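Local coordinates for protein NADH dehydrogenase, putative (Plasmodium falciparum, PDB 5JWC) that probably oxidises NADH and passes the electrons through a bound flavin to ubiquinone, as a type II NADH dehydrogenase of the malaria parasite, at residues Y131-V136 with N436-F441; T303-F308 with A319-D324; E325-I330 with Y338-C343. All coordinates share one frame; numbering follows the deposited sequence.

Contact 1: Y131-V136 with N436-F441; sequences YLIIAV and NVFNNF. With FAD (flavin-adenine dinucleotide), chain C.
Tyr131, at the start of strand 131-134, meets Phe438 near the end of helix 424-440 in an edge-to-face aromatic pair. The Tyr131 ring offers a face and the Phe438 ring an edge. The planes stand at 83° and the centroids are 5.0 Å apart. The leading atom is Phe438 CE1, which comes to 3.5 Å from Tyr131 CG and sits over the ring off its centre, toward the rim. In Tyr131, chi1 of -61° sends the ring out beside the backbone N, and chi2 of -82° turns its face to Phe438. Two residues on, Ile133 also points toward the helix. Its CD1 approaches Phe438 CE2 at 3.9 Å, obliquely to the ring. The Phe438 ring is thus held on Tyr131 by CE1 and on Ile133 by CE2. The contact is wholly apolar. Past the strand, Ala135 and Val136 lie away from helix 424-440 and reach the FAD, where Val136 CA is 3.3 Å from FAD O4B. Val136 CG1 packs on the adenine, 3.8 Å from FAD C5A.

Strand 131-134 runs between strands 30-34 and 337-339 in the mixed sheet of the FAD-binding domain. Phe438 also makes an edge-to-face pair with Tyr338 of strand 337-339. Helix 424-440 therefore packs its last turns across two adjacent strands, while Ile134 faces helix 303-309.

Contact 2: T303-F308 with A319-D324; sequences TLIQKF and AILKVD
This is a small apolar contact between helix 303-309 and Leu321. The helix packs against Leu321 of segment 319-324, on the side of the FAD-binding domain where strand 321-323 pairs with strand 344-346. Three buried side chains make it: Ile305 and Phe308 from the helix, and Leu321 from the other segment. Ile305 and Phe308 are three residues apart, so they project from the same side of the helix. Leu321 reaches both of them with its two methyl branches. Leu321 CD2 lies 4.0 Å from Ile305 CD1, and the two side chains cross at about a right angle. The other branch, Leu321 CD1, lies 4.1 Å from Phe308 CE2 and approaches that ring obliquely. Leu321 CG is anti to the backbone N (chi1 -169°), and from there the fork spreads over the two helix residues. Phe308 extends in the same sense, with CG anti to its N (chi1 -180°), and its ring is carried out from the helix to Leu321. The backbones stay well apart. The nearest CA atoms, those of Ile305 and Leu321, are 7.0 Å from each other, and it is the side chains that bridge the gap.

Other parts of the fold close around this cluster. Leu321 touches Val329 and Ala339. Leu304, next to Ile305, belongs to the FAD pocket. The helix lies between the mixed sheet, which Phe308 meets at Ile337 and Val108, and the small parallel pair 321-323/344-346, which it meets through Leu321. This is consistent with the layered alpha/beta FAD-binding domain of pyridine nucleotide-disulphide oxidoreductases.

Contact 3: E325-I330 with Y338-C343; sequences EKLRVI and YAIGDC. With FAD (flavin-adenine dinucleotide), chain C.
The Gly-Asp turn after strand 337-339 binds the FAD, as in relatives of the pyridine nucleotide-disulphide oxidoreductase family. Segment 325-330 lies along the start of this element. Arg328 and Tyr338 form a single beta bridge, as a non-hydrogen-bonded pair. The bridge is made by Ala339 N donating to Leu327 O (3.1 Å, 158° at the hydrogen) and, outside the segments, by the backbone bond between Val329 and Ile337. Leu327 O also receives a CA-H...O contact from Tyr338. Arg328 lies beside Tyr338 and points the same way, with Arg328 CG 3.3 Å from Tyr338 CE1. Arg328 CG is anti to the carbonyl carbon (chi1 -61°), which sets it along the ring. The carbonyl O of Lys326 lies at the ring edge, near its plane, 3.5 Å from Tyr338 CE1. Leu327 CD1 meets Ile340 CG2 at 3.8 Å, and Val329 CG2 meets Ala339 CB at 4.0 Å.

Further on, Asp342 N donates to FAD O2P at 2.8 Å. FAD O3' donates to Asp342 OD1 at 3.1 Å. Gly341, having no side chain, lets its CA come to 3.3 Å from FAD O2P. Its amide is bonded to Glu430.

Arg328 NE forms a salt bridge with Asp324, which probably helps to keep its aliphatic part along the Tyr338 ring. Asp342 grips the cofactor twice, with its backbone amide on O2P and its carboxylate on the ribityl O3'. The amide probably helps to offset the phosphate charge.

Contacts 1 and 3 contain neighbouring strands of the mixed sheet in the FAD-binding domain, 131-134 and 337-339, and contact 2 packs beside them. The centres of contacts 1 and 3 are about 10 Å apart. The centre of contact 2 is about 10 Å from that of contact 3 and about 18 Å from that of contact 1. Along the chain, 131-136 comes first. Contact 2 then closes before contact 3 opens, and 436-441 comes last. Ile134 and Val136 pack on helix 303-309, which ties contact 1 to contact 2. Ile330 N probably hydrogen-bonds to Lys322 O between contacts 2 and 3. All three have a residue at the FAD: Ala135 and Val136, Leu304, and Gly341 and Asp342. Distant chain parts thus converge on one cofactor site.

Contact 1: Y131-V136 with N436-F441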
loop_
_atom_site.group_PDB
_atom_site.type_symbol
_atom_site.label_atom_id
_atom_site.label_comp_id
_atom_site.label_asym_id
_atom_site.label_seq_id
_atom_site.Cartn_x
_atom_site.Cartn_y
_atom_site.Cartn_z
ATOM N N TYR A 131 -20.978 6.851 -29.903
ATOM C CA TYR A 131 -19.960 5.854 -30.241
ATOM C C TYR A 131 -19.532 5.110 -28.994
ATOM O O TYR A 131 -19.431 5.699 -27.912
ATOM C CB TYR A 131 -18.736 6.499 -30.874
ATOM C CG TYR A 131 -18.993 7.239 -32.153
ATOM C CD1 TYR A 131 -19.082 6.569 -33.365
ATOM C CD2 TYR A 131 -19.156 8.615 -32.151
ATOM C CE1 TYR A 131 -19.316 7.265 -34.549
ATOM C CE2 TYR A 131 -19.391 9.308 -33.308
ATOM C CZ TYR A 131 -19.468 8.637 -34.505
ATOM O OH TYR A 131 -19.712 9.362 -35.653
ATOM N N LEU A 132 -19.246 3.825 -29.161
ATOM C CA LEU A 132 -18.790 2.992 -28.069
ATOM C C LEU A 132 -17.420 2.378 -28.401
ATOM O O LEU A 132 -17.259 1.707 -29.435
ATOM C CB LEU A 132 -19.804 1.904 -27.784
ATOM C CG LEU A 132 -19.526 0.998 -26.590
ATOM C CD1 LEU A 132 -19.495 1.781 -25.269
ATOM C CD2 LEU A 132 -20.543 -0.121 -26.554
ATOM N N ILE A 133 -16.437 2.615 -27.535
ATOM C CA ILE A 133 -15.110 2.013 -27.692
ATOM C C ILE A 133 -14.916 0.896 -26.669
ATOM O O ILE A 133 -14.700 1.146 -25.478
ATOM C CB ILE A 133 -13.991 3.047 -27.511
ATOM C CG1 ILE A 133 -14.371 4.396 -28.158
ATOM C CG2 ILE A 133 -12.663 2.494 -28.046
ATOM C CD1 ILE A 133 -14.546 4.347 -29.666
ATOM N N ILE A 134 -15.017 -0.347 -27.107
ATOM C CA ILE A 134 -14.891 -1.452 -26.163
ATOM C C ILE A 134 -13.415 -1.848 -25.971
ATOM O O ILE A 134 -12.741 -2.302 -26.899
ATOM C CB ILE A 134 -15.706 -2.667 -26.603
ATOM C CG1 ILE A 134 -17.164 -2.262 -26.889
ATOM C CG2 ILE A 134 -15.605 -3.812 -25.563
ATOM C CD1 ILE A 134 -18.057 -3.438 -27.300
ATOM N N ALA A 135 -12.925 -1.647 -24.756
ATOM C CA ALA A 135 -11.536 -1.946 -24.427
ATOM C C ALA A 135 -11.455 -2.611 -23.056
ATOM O O ALA A 135 -10.694 -2.165 -22.189
ATOM C CB ALA A 135 -10.701 -0.675 -24.450
ATOM N N VAL A 136 -12.232 -3.670 -22.862
ATOM C CA VAL A 136 -12.378 -4.297 -21.536
ATOM C C VAL A 136 -11.348 -5.373 -21.250
ATOM O O VAL A 136 -11.375 -6.009 -20.195
ATOM C CB VAL A 136 -13.776 -4.904 -21.360
ATOM C CG1 VAL A 136 -14.821 -3.798 -21.466
ATOM C CG2 VAL A 136 -14.025 -6.030 -22.419
ATOM N N ASN A 436 -7.017 9.162 -33.186
ATOM C CA ASN A 436 -6.677 10.019 -34.322
ATOM C C ASN A 436 -7.727 9.959 -35.437
ATOM O O ASN A 436 -7.974 10.968 -36.115
ATOM C CB ASN A 436 -5.315 9.657 -34.901
ATOM C CG ASN A 436 -4.887 10.599 -36.019
ATOM O OD1 ASN A 436 -4.538 11.752 -35.769
ATOM N ND2 ASN A 436 -4.906 10.110 -37.255
ATOM N N VAL A 437 -8.333 8.789 -35.644
ATOM C CA VAL A 437 -9.398 8.692 -36.642
ATOM C C VAL A 437 -10.601 9.552 -36.234
ATOM O O VAL A 437 -11.193 10.253 -37.076
ATOM C CB VAL A 437 -9.859 7.240 -36.869
ATOM C CG1 VAL A 437 -11.159 7.215 -37.661
ATOM C CG2 VAL A 437 -8.802 6.470 -37.652
ATOM N N PHE A 438 -10.948 9.516 -34.950
ATOM C CA PHE A 438 -12.029 10.361 -34.442
ATOM C C PHE A 438 -11.682 11.847 -34.493
ATOM O O PHE A 438 -12.528 12.665 -34.880
ATOM C CB PHE A 438 -12.410 9.963 -33.020
ATOM C CG PHE A 438 -13.376 8.824 -32.951
ATOM C CD1 PHE A 438 -14.743 9.057 -32.967
ATOM C CD2 PHE A 438 -12.928 7.519 -32.888
ATOM C CE1 PHE A 438 -15.639 8.011 -32.902
ATOM C CE2 PHE A 438 -13.816 6.461 -32.831
ATOM C CZ PHE A 438 -15.176 6.702 -32.833
ATOM N N ASN A 439 -10.445 12.195 -34.163
ATOM C CA ASN A 439 -10.038 13.596 -34.173
ATOM C C ASN A 439 -9.961 14.222 -35.566
ATOM O O ASN A 439 -10.285 15.399 -35.733
ATOM C CB ASN A 439 -8.671 13.793 -33.503
ATOM C CG ASN A 439 -8.695 13.507 -31.990
ATOM O OD1 ASN A 439 -9.754 13.453 -31.375
ATOM N ND2 ASN A 439 -7.508 13.340 -31.396
ATOM N N ASN A 440 -9.502 13.455 -36.552
ATOM C CA ASN A 440 -9.075 14.046 -37.822
ATOM C C ASN A 440 -9.688 13.470 -39.096
ATOM O O ASN A 440 -9.345 13.888 -40.198
ATOM C CB ASN A 440 -7.559 13.946 -37.919
ATOM C CG ASN A 440 -6.859 14.821 -36.908
ATOM O OD1 ASN A 440 -7.228 15.985 -36.708
ATOM N ND2 ASN A 440 -5.851 14.269 -36.253
ATOM N N PHE A 441 -10.588 12.510 -38.955
ATOM C CA PHE A 441 -11.196 11.882 -40.108
ATOM C C PHE A 441 -12.715 11.886 -39.986
ATOM O O PHE A 441 -13.407 12.367 -40.885
ATOM C CB PHE A 441 -10.676 10.446 -40.289
ATOM C CG PHE A 441 -9.234 10.362 -40.764
ATOM C CD1 PHE A 441 -8.942 10.110 -42.093
ATOM C CD2 PHE A 441 -8.178 10.532 -39.881
ATOM C CE1 PHE A 441 -7.629 10.027 -42.535
ATOM C CE2 PHE A 441 -6.855 10.453 -40.320
ATOM C CZ PHE A 441 -6.584 10.199 -41.650
HETATM P PA FAD C . -6.329 -3.982 -19.976
HETATM O O1A FAD C . -6.243 -5.180 -19.076
HETATM O O2A FAD C . -5.089 -3.162 -20.015
HETATM O O5B FAD C . -7.588 -3.064 -19.567
HETATM C C5B FAD C . -8.895 -3.585 -19.488
HETATM C C4B FAD C . -9.709 -2.577 -18.694
HETATM O O4B FAD C . -11.081 -2.900 -18.799
HETATM C C3B FAD C . -9.348 -2.613 -17.206
HETATM O O3B FAD C . -9.332 -1.289 -16.717
HETATM C C2B FAD C . -10.526 -3.325 -16.578
HETATM O O2B FAD C . -10.731 -2.885 -15.255
HETATM C C1B FAD C . -11.639 -2.853 -17.505
HETATM N N9A FAD C . -12.843 -3.688 -17.515
HETATM C C8A FAD C . -12.930 -5.055 -17.392
HETATM N N7A FAD C . -14.241 -5.392 -17.479
HETATM C C5A FAD C . -14.976 -4.272 -17.657
HETATM C C6A FAD C . -16.340 -4.068 -17.801
HETATM N N6A FAD C . -17.173 -5.107 -17.857
HETATM N N1A FAD C . -16.806 -2.786 -17.983
HETATM C C2A FAD C . -15.924 -1.722 -18.014
HETATM N N3A FAD C . -14.566 -1.933 -17.865
HETATM C C4A FAD C . -14.107 -3.192 -17.682
HETATM N N1 FAD C . 2.329 -6.259 -23.084
HETATM C C2 FAD C . 3.417 -5.772 -23.756
HETATM O O2 FAD C . 3.273 -5.321 -24.886
HETATM N N3 FAD C . 4.672 -5.766 -23.169
HETATM C C4 FAD C . 4.864 -6.240 -21.898
HETATM O O4 FAD C . 5.996 -6.210 -21.397
HETATM C C4X FAD C . 3.765 -6.725 -21.199
HETATM N N5 FAD C . 3.906 -7.213 -19.919
HETATM C C5X FAD C . 2.790 -7.692 -19.241
HETATM C C6 FAD C . 2.923 -8.161 -17.947
HETATM C C7 FAD C . 1.827 -8.648 -17.245
HETATM C C7M FAD C . 2.025 -9.161 -15.838
HETATM C C8 FAD C . 0.572 -8.651 -17.841
HETATM C C8M FAD C . -0.625 -9.174 -17.105
HETATM C C9 FAD C . 0.434 -8.175 -19.147
HETATM C C9A FAD C . 1.537 -7.689 -19.844
HETATM N N10 FAD C . 1.407 -7.208 -21.136
HETATM C C10 FAD C . 2.503 -6.726 -21.801
HETATM C "C1'" FAD C . 0.086 -7.237 -21.847
HETATM C "C2'" FAD C . -0.787 -6.023 -21.663
HETATM O "O2'" FAD C . -0.998 -5.820 -20.294
HETATM C "C3'" FAD C . -2.130 -6.333 -22.298
HETATM O "O3'" FAD C . -1.971 -6.745 -23.636
HETATM C "C4'" FAD C . -2.951 -5.058 -22.215
HETATM O "O4'" FAD C . -3.327 -4.922 -20.868
HETATM C "C5'" FAD C . -4.182 -5.084 -23.107
HETATM O "O5'" FAD C . -4.806 -3.821 -22.996
HETATM P P FAD C . -6.409 -3.735 -22.852
HETATM O O1P FAD C . -6.825 -2.282 -22.854
HETATM O O2P FAD C . -6.987 -4.565 -23.964
HETATM O O3P FAD C . -6.739 -4.486 -21.454
#

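Contact 2: T303-F308 with A319-D324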
loop_
_atom_site.group_PDB
_atom_site.type_symbol
_atom_site.label_atom_id
_atom_site.label_comp_id
_atom_site.label_asym_id
_atom_site.label_seq_id
_atom_site.Cartn_x
_atom_site.Cartn_y
_atom_site.Cartn_z
ATOM N N THR A 303 -16.955 -11.734 -19.141
ATOM C CA THR A 303 -18.367 -12.093 -19.240
ATOM C C THR A 303 -19.108 -11.108 -20.143
ATOM O O THR A 303 -19.964 -11.500 -20.939
ATOM C CB THR A 303 -19.036 -12.156 -17.839
ATOM O OG1 THR A 303 -18.992 -10.864 -17.224
ATOM C CG2 THR A 303 -18.302 -13.139 -16.958
ATOM N N LEU A 304 -18.750 -9.833 -20.064
ATOM C CA LEU A 304 -19.387 -8.833 -20.918
ATOM C C LEU A 304 -19.269 -9.175 -22.408
ATOM O O LEU A 304 -20.246 -9.069 -23.169
ATOM C CB LEU A 304 -18.765 -7.459 -20.674
ATOM C CG LEU A 304 -19.137 -6.378 -21.690
ATOM C CD1 LEU A 304 -20.656 -6.159 -21.665
ATOM C CD2 LEU A 304 -18.415 -5.081 -21.449
ATOM N N ILE A 305 -18.074 -9.592 -22.819
ATOM C CA ILE A 305 -17.820 -9.902 -24.220
ATOM C C ILE A 305 -18.590 -11.167 -24.624
ATOM O O ILE A 305 -19.180 -11.225 -25.706
ATOM C CB ILE A 305 -16.301 -10.089 -24.483
ATOM C CG1 ILE A 305 -15.562 -8.753 -24.385
ATOM C CG2 ILE A 305 -16.059 -10.697 -25.835
ATOM C CD1 ILE A 305 -15.958 -7.718 -25.430
ATOM N N GLN A 306 -18.573 -12.163 -23.742
ATOM C CA GLN A 306 -19.316 -13.410 -23.925
ATOM C C GLN A 306 -20.801 -13.144 -24.144
ATOM O O GLN A 306 -21.422 -13.772 -25.004
ATOM C CB GLN A 306 -19.139 -14.328 -22.719
ATOM C CG GLN A 306 -17.746 -14.920 -22.567
ATOM C CD GLN A 306 -17.663 -15.871 -21.386
ATOM O OE1 GLN A 306 -18.407 -16.847 -21.318
ATOM N NE2 GLN A 306 -16.755 -15.590 -20.446
ATOM N N LYS A 307 -21.367 -12.221 -23.359
ATOM C CA LYS A 307 -22.787 -11.883 -23.482
ATOM C C LYS A 307 -23.083 -11.011 -24.694
ATOM O O LYS A 307 -24.108 -11.190 -25.346
ATOM C CB LYS A 307 -23.315 -11.199 -22.219
ATOM C CG LYS A 307 -23.463 -12.137 -21.044
ATOM C CD LYS A 307 -24.414 -11.568 -19.996
ATOM C CE LYS A 307 -23.777 -10.471 -19.172
ATOM N NZ LYS A 307 -24.542 -10.216 -17.913
ATOM N N PHE A 308 -22.206 -10.055 -24.982
ATOM C CA PHE A 308 -22.381 -9.186 -26.132
ATOM C C PHE A 308 -22.366 -9.995 -27.430
ATOM O O PHE A 308 -23.118 -9.713 -28.373
ATOM C CB PHE A 308 -21.274 -8.134 -26.135
ATOM C CG PHE A 308 -21.337 -7.163 -27.263
ATOM C CD1 PHE A 308 -22.528 -6.540 -27.609
ATOM C CD2 PHE A 308 -20.180 -6.828 -27.960
ATOM C CE1 PHE A 308 -22.570 -5.615 -28.641
ATOM C CE2 PHE A 308 -20.219 -5.906 -29.000
ATOM C CZ PHE A 308 -21.419 -5.300 -29.338
ATOM N N ALA A 319 -15.867 -17.116 -30.307
ATOM C CA ALA A 319 -15.237 -17.153 -28.991
ATOM C C ALA A 319 -14.605 -15.791 -28.669
ATOM O O ALA A 319 -14.245 -15.514 -27.528
ATOM C CB ALA A 319 -14.187 -18.251 -28.925
ATOM N N ILE A 320 -14.451 -14.948 -29.683
ATOM C CA ILE A 320 -13.862 -13.641 -29.444
ATOM C C ILE A 320 -14.492 -12.614 -30.365
ATOM O O ILE A 320 -14.982 -12.937 -31.446
ATOM C CB ILE A 320 -12.318 -13.655 -29.618
ATOM C CG1 ILE A 320 -11.684 -12.430 -28.927
ATOM C CG2 ILE A 320 -11.937 -13.768 -31.091
ATOM C CD1 ILE A 320 -10.151 -12.499 -28.753
ATOM N N LEU A 321 -14.506 -11.374 -29.906
ATOM C CA LEU A 321 -15.109 -10.288 -30.646
ATOM C C LEU A 321 -14.306 -9.973 -31.909
ATOM O O LEU A 321 -13.118 -9.678 -31.831
ATOM C CB LEU A 321 -15.207 -9.055 -29.746
ATOM C CG LEU A 321 -16.053 -7.913 -30.317
ATOM C CD1 LEU A 321 -17.462 -8.416 -30.642
ATOM C CD2 LEU A 321 -16.120 -6.765 -29.334
ATOM N N LYS A 322 -14.947 -10.030 -33.072
ATOM C CA LYS A 322 -14.263 -9.702 -34.324
ATOM C C LYS A 322 -14.523 -8.271 -34.759
ATOM O O LYS A 322 -15.662 -7.801 -34.708
ATOM C CB LYS A 322 -14.687 -10.659 -35.441
ATOM C CG LYS A 322 -14.299 -12.125 -35.255
ATOM C CD LYS A 322 -12.798 -12.322 -35.504
ATOM C CE LYS A 322 -12.456 -13.800 -35.766
ATOM N NZ LYS A 322 -11.631 -13.940 -37.024
ATOM N N VAL A 323 -13.473 -7.575 -35.187
ATOM C CA VAL A 323 -13.626 -6.235 -35.740
ATOM C C VAL A 323 -13.060 -6.217 -37.144
ATOM O O VAL A 323 -12.252 -7.082 -37.505
ATOM C CB VAL A 323 -12.901 -5.163 -34.899
ATOM C CG1 VAL A 323 -13.388 -5.226 -33.449
ATOM C CG2 VAL A 323 -11.381 -5.374 -34.969
ATOM N N ASP A 324 -13.445 -5.230 -37.936
ATOM C CA ASP A 324 -12.878 -5.139 -39.273
ATOM C C ASP A 324 -11.559 -4.375 -39.245
ATOM O O ASP A 324 -11.060 -4.013 -38.171
ATOM C CB ASP A 324 -13.873 -4.491 -40.257
ATOM C CG ASP A 324 -14.227 -3.028 -39.911
ATOM O OD1 ASP A 324 -15.290 -2.576 -40.406
ATOM O OD2 ASP A 324 -13.477 -2.320 -39.188
#

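Contact 3: E325-I330 with Y338-C343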
loop_
_atom_site.group_PDB
_atom_site.type_symbol
_atom_site.label_atom_id
_atom_site.label_comp_id
_atom_site.label_asym_id
_atom_site.label_seq_id
_atom_site.Cartn_x
_atom_site.Cartn_y
_atom_site.Cartn_z
ATOM N N GLU A 325 -11.016 -4.099 -40.428
ATOM C CA GLU A 325 -9.684 -3.511 -40.553
ATOM C C GLU A 325 -9.606 -2.087 -40.024
ATOM O O GLU A 325 -8.518 -1.515 -39.901
ATOM C CB GLU A 325 -9.222 -3.559 -42.011
ATOM C CG GLU A 325 -10.035 -2.681 -43.003
ATOM C CD GLU A 325 -11.385 -3.265 -43.412
ATOM O OE1 GLU A 325 -11.701 -4.423 -43.066
ATOM O OE2 GLU A 325 -12.144 -2.550 -44.095
ATOM N N LYS A 326 -10.766 -1.525 -39.684
ATOM C CA LYS A 326 -10.842 -0.164 -39.165
ATOM C C LYS A 326 -11.251 -0.181 -37.692
ATOM O O LYS A 326 -11.534 0.869 -37.107
ATOM C CB LYS A 326 -11.830 0.665 -39.999
ATOM C CG LYS A 326 -11.258 1.117 -41.332
ATOM C CD LYS A 326 -12.351 1.627 -42.274
ATOM C CE LYS A 326 -11.752 2.042 -43.611
ATOM N NZ LYS A 326 -12.795 2.334 -44.656
ATOM N N LEU A 327 -11.286 -1.395 -37.137
ATOM C CA LEU A 327 -11.531 -1.696 -35.722
ATOM C C LEU A 327 -13.004 -1.587 -35.353
ATOM O O LEU A 327 -13.344 -1.553 -34.168
ATOM C CB LEU A 327 -10.680 -0.802 -34.792
ATOM C CG LEU A 327 -9.173 -0.854 -35.015
ATOM C CD1 LEU A 327 -8.393 -0.065 -33.956
ATOM C CD2 LEU A 327 -8.712 -2.305 -35.035
ATOM N N ARG A 328 -13.872 -1.553 -36.367
ATOM C CA ARG A 328 -15.319 -1.546 -36.135
ATOM C C ARG A 328 -15.834 -2.945 -35.868
ATOM O O ARG A 328 -15.523 -3.869 -36.606
ATOM C CB ARG A 328 -16.060 -0.935 -37.340
ATOM C CG ARG A 328 -15.647 0.504 -37.599
ATOM C CD ARG A 328 -16.243 1.085 -38.869
ATOM N NE ARG A 328 -15.926 0.263 -40.030
ATOM C CZ ARG A 328 -16.356 0.515 -41.259
ATOM N NH1 ARG A 328 -16.016 -0.292 -42.255
ATOM N NH2 ARG A 328 -17.116 1.576 -41.491
ATOM N N VAL A 329 -16.617 -3.107 -34.807
ATOM C CA VAL A 329 -17.223 -4.390 -34.504
ATOM C C VAL A 329 -18.114 -4.841 -35.663
ATOM O O VAL A 329 -18.900 -4.055 -36.180
ATOM C CB VAL A 329 -18.047 -4.327 -33.216
ATOM C CG1 VAL A 329 -18.821 -5.635 -33.008
ATOM C CG2 VAL A 329 -17.124 -4.031 -32.007
ATOM N N ILE A 330 -17.968 -6.097 -36.075
ATOM C CA ILE A 330 -18.661 -6.629 -37.252
ATOM C C ILE A 330 -20.082 -7.086 -36.892
ATOM O O ILE A 330 -20.287 -7.746 -35.877
ATOM C CB ILE A 330 -17.863 -7.812 -37.866
ATOM C CG1 ILE A 330 -16.510 -7.327 -38.415
ATOM C CG2 ILE A 330 -18.672 -8.526 -38.956
ATOM C CD1 ILE A 330 -15.560 -8.459 -38.847
ATOM N N TYR A 338 -16.728 0.230 -31.695
ATOM C CA TYR A 338 -15.347 -0.148 -31.991
ATOM C C TYR A 338 -14.812 -0.998 -30.837
ATOM O O TYR A 338 -15.337 -0.945 -29.723
ATOM C CB TYR A 338 -14.444 1.079 -32.169
ATOM C CG TYR A 338 -14.732 1.937 -33.380
ATOM C CD1 TYR A 338 -13.908 1.890 -34.493
ATOM C CD2 TYR A 338 -15.816 2.821 -33.395
ATOM C CE1 TYR A 338 -14.145 2.677 -35.594
ATOM C CE2 TYR A 338 -16.071 3.623 -34.512
ATOM C CZ TYR A 338 -15.230 3.535 -35.604
ATOM O OH TYR A 338 -15.437 4.296 -36.717
ATOM N N ALA A 339 -13.788 -1.800 -31.099
ATOM C CA ALA A 339 -13.131 -2.540 -30.022
ATOM C C ALA A 339 -11.639 -2.548 -30.267
ATOM O O ALA A 339 -11.199 -2.613 -31.424
ATOM C CB ALA A 339 -13.666 -3.942 -29.914
ATOM N N ILE A 340 -10.861 -2.454 -29.193
ATOM C CA ILE A 340 -9.401 -2.403 -29.305
ATOM C C ILE A 340 -8.774 -3.231 -28.194
ATOM O O ILE A 340 -9.426 -3.510 -27.181
ATOM C CB ILE A 340 -8.867 -0.956 -29.214
ATOM C CG1 ILE A 340 -9.206 -0.341 -27.854
ATOM C CG2 ILE A 340 -9.433 -0.085 -30.327
ATOM C CD1 ILE A 340 -8.747 1.148 -27.740
ATOM N N GLY A 341 -7.515 -3.627 -28.359
ATOM C CA GLY A 341 -6.842 -4.355 -27.289
ATOM C C GLY A 341 -7.133 -5.844 -27.255
ATOM O O GLY A 341 -7.483 -6.443 -28.275
ATOM N N ASP A 342 -6.999 -6.441 -26.071
ATOM C CA ASP A 342 -7.069 -7.904 -25.902
ATOM C C ASP A 342 -8.458 -8.517 -26.085
ATOM O O ASP A 342 -8.590 -9.739 -26.183
ATOM C CB ASP A 342 -6.604 -8.294 -24.504
ATOM C CG ASP A 342 -5.102 -8.182 -24.316
ATOM O OD1 ASP A 342 -4.383 -7.754 -25.245
ATOM O OD2 ASP A 342 -4.649 -8.506 -23.196
ATOM N N CYS A 343 -9.505 -7.696 -26.075
ATOM C CA CYS A 343 -10.857 -8.265 -26.166
ATOM C C CYS A 343 -11.276 -8.556 -27.613
ATOM O O CYS A 343 -12.369 -9.072 -27.840
ATOM C CB CYS A 343 -11.902 -7.334 -25.524
ATOM S SG CYS A 343 -12.245 -5.808 -26.463
HETATM P PA FAD C . -6.329 -3.982 -19.976
HETATM O O1A FAD C . -6.243 -5.180 -19.076
HETATM O O2A FAD C . -5.089 -3.162 -20.015
HETATM O O5B FAD C . -7.588 -3.064 -19.567
HETATM C C5B FAD C . -8.895 -3.585 -19.488
HETATM C C4B FAD C . -9.709 -2.577 -18.694
HETATM O O4B FAD C . -11.081 -2.900 -18.799
HETATM C C3B FAD C . -9.348 -2.613 -17.206
HETATM O O3B FAD C . -9.332 -1.289 -16.717
HETATM C C2B FAD C . -10.526 -3.325 -16.578
HETATM O O2B FAD C . -10.731 -2.885 -15.255
HETATM C C1B FAD C . -11.639 -2.853 -17.505
HETATM N N9A FAD C . -12.843 -3.688 -17.515
HETATM C C8A FAD C . -12.930 -5.055 -17.392
HETATM N N7A FAD C . -14.241 -5.392 -17.479
HETATM C C5A FAD C . -14.976 -4.272 -17.657
HETATM C C6A FAD C . -16.340 -4.068 -17.801
HETATM N N6A FAD C . -17.173 -5.107 -17.857
HETATM N N1A FAD C . -16.806 -2.786 -17.983
HETATM C C2A FAD C . -15.924 -1.722 -18.014
HETATM N N3A FAD C . -14.566 -1.933 -17.865
HETATM C C4A FAD C . -14.107 -3.192 -17.682
HETATM N N1 FAD C . 2.329 -6.259 -23.084
HETATM C C2 FAD C . 3.417 -5.772 -23.756
HETATM O O2 FAD C . 3.273 -5.321 -24.886
HETATM N N3 FAD C . 4.672 -5.766 -23.169
HETATM C C4 FAD C . 4.864 -6.240 -21.898
HETATM O O4 FAD C . 5.996 -6.210 -21.397
HETATM C C4X FAD C . 3.765 -6.725 -21.199
HETATM N N5 FAD C . 3.906 -7.213 -19.919
HETATM C C5X FAD C . 2.790 -7.692 -19.241
HETATM C C6 FAD C . 2.923 -8.161 -17.947
HETATM C C7 FAD C . 1.827 -8.648 -17.245
HETATM C C7M FAD C . 2.025 -9.161 -15.838
HETATM C C8 FAD C . 0.572 -8.651 -17.841
HETATM C C8M FAD C . -0.625 -9.174 -17.105
HETATM C C9 FAD C . 0.434 -8.175 -19.147
HETATM C C9A FAD C . 1.537 -7.689 -19.844
HETATM N N10 FAD C . 1.407 -7.208 -21.136
HETATM C C10 FAD C . 2.503 -6.726 -21.801
HETATM C "C1'" FAD C . 0.086 -7.237 -21.847
HETATM C "C2'" FAD C . -0.787 -6.023 -21.663
HETATM O "O2'" FAD C . -0.998 -5.820 -20.294
HETATM C "C3'" FAD C . -2.130 -6.333 -22.298
HETATM O "O3'" FAD C . -1.971 -6.745 -23.636
HETATM C "C4'" FAD C . -2.951 -5.058 -22.215
HETATM O "O4'" FAD C . -3.327 -4.922 -20.868
HETATM C "C5'" FAD C . -4.182 -5.084 -23.107
HETATM O "O5'" FAD C . -4.806 -3.821 -22.996
HETATM P P FAD C . -6.409 -3.735 -22.852
HETATM O O1P FAD C . -6.825 -2.282 -22.854
HETATM O O2P FAD C . -6.987 -4.565 -23.964
HETATM O O3P FAD C . -6.739 -4.486 -21.454
#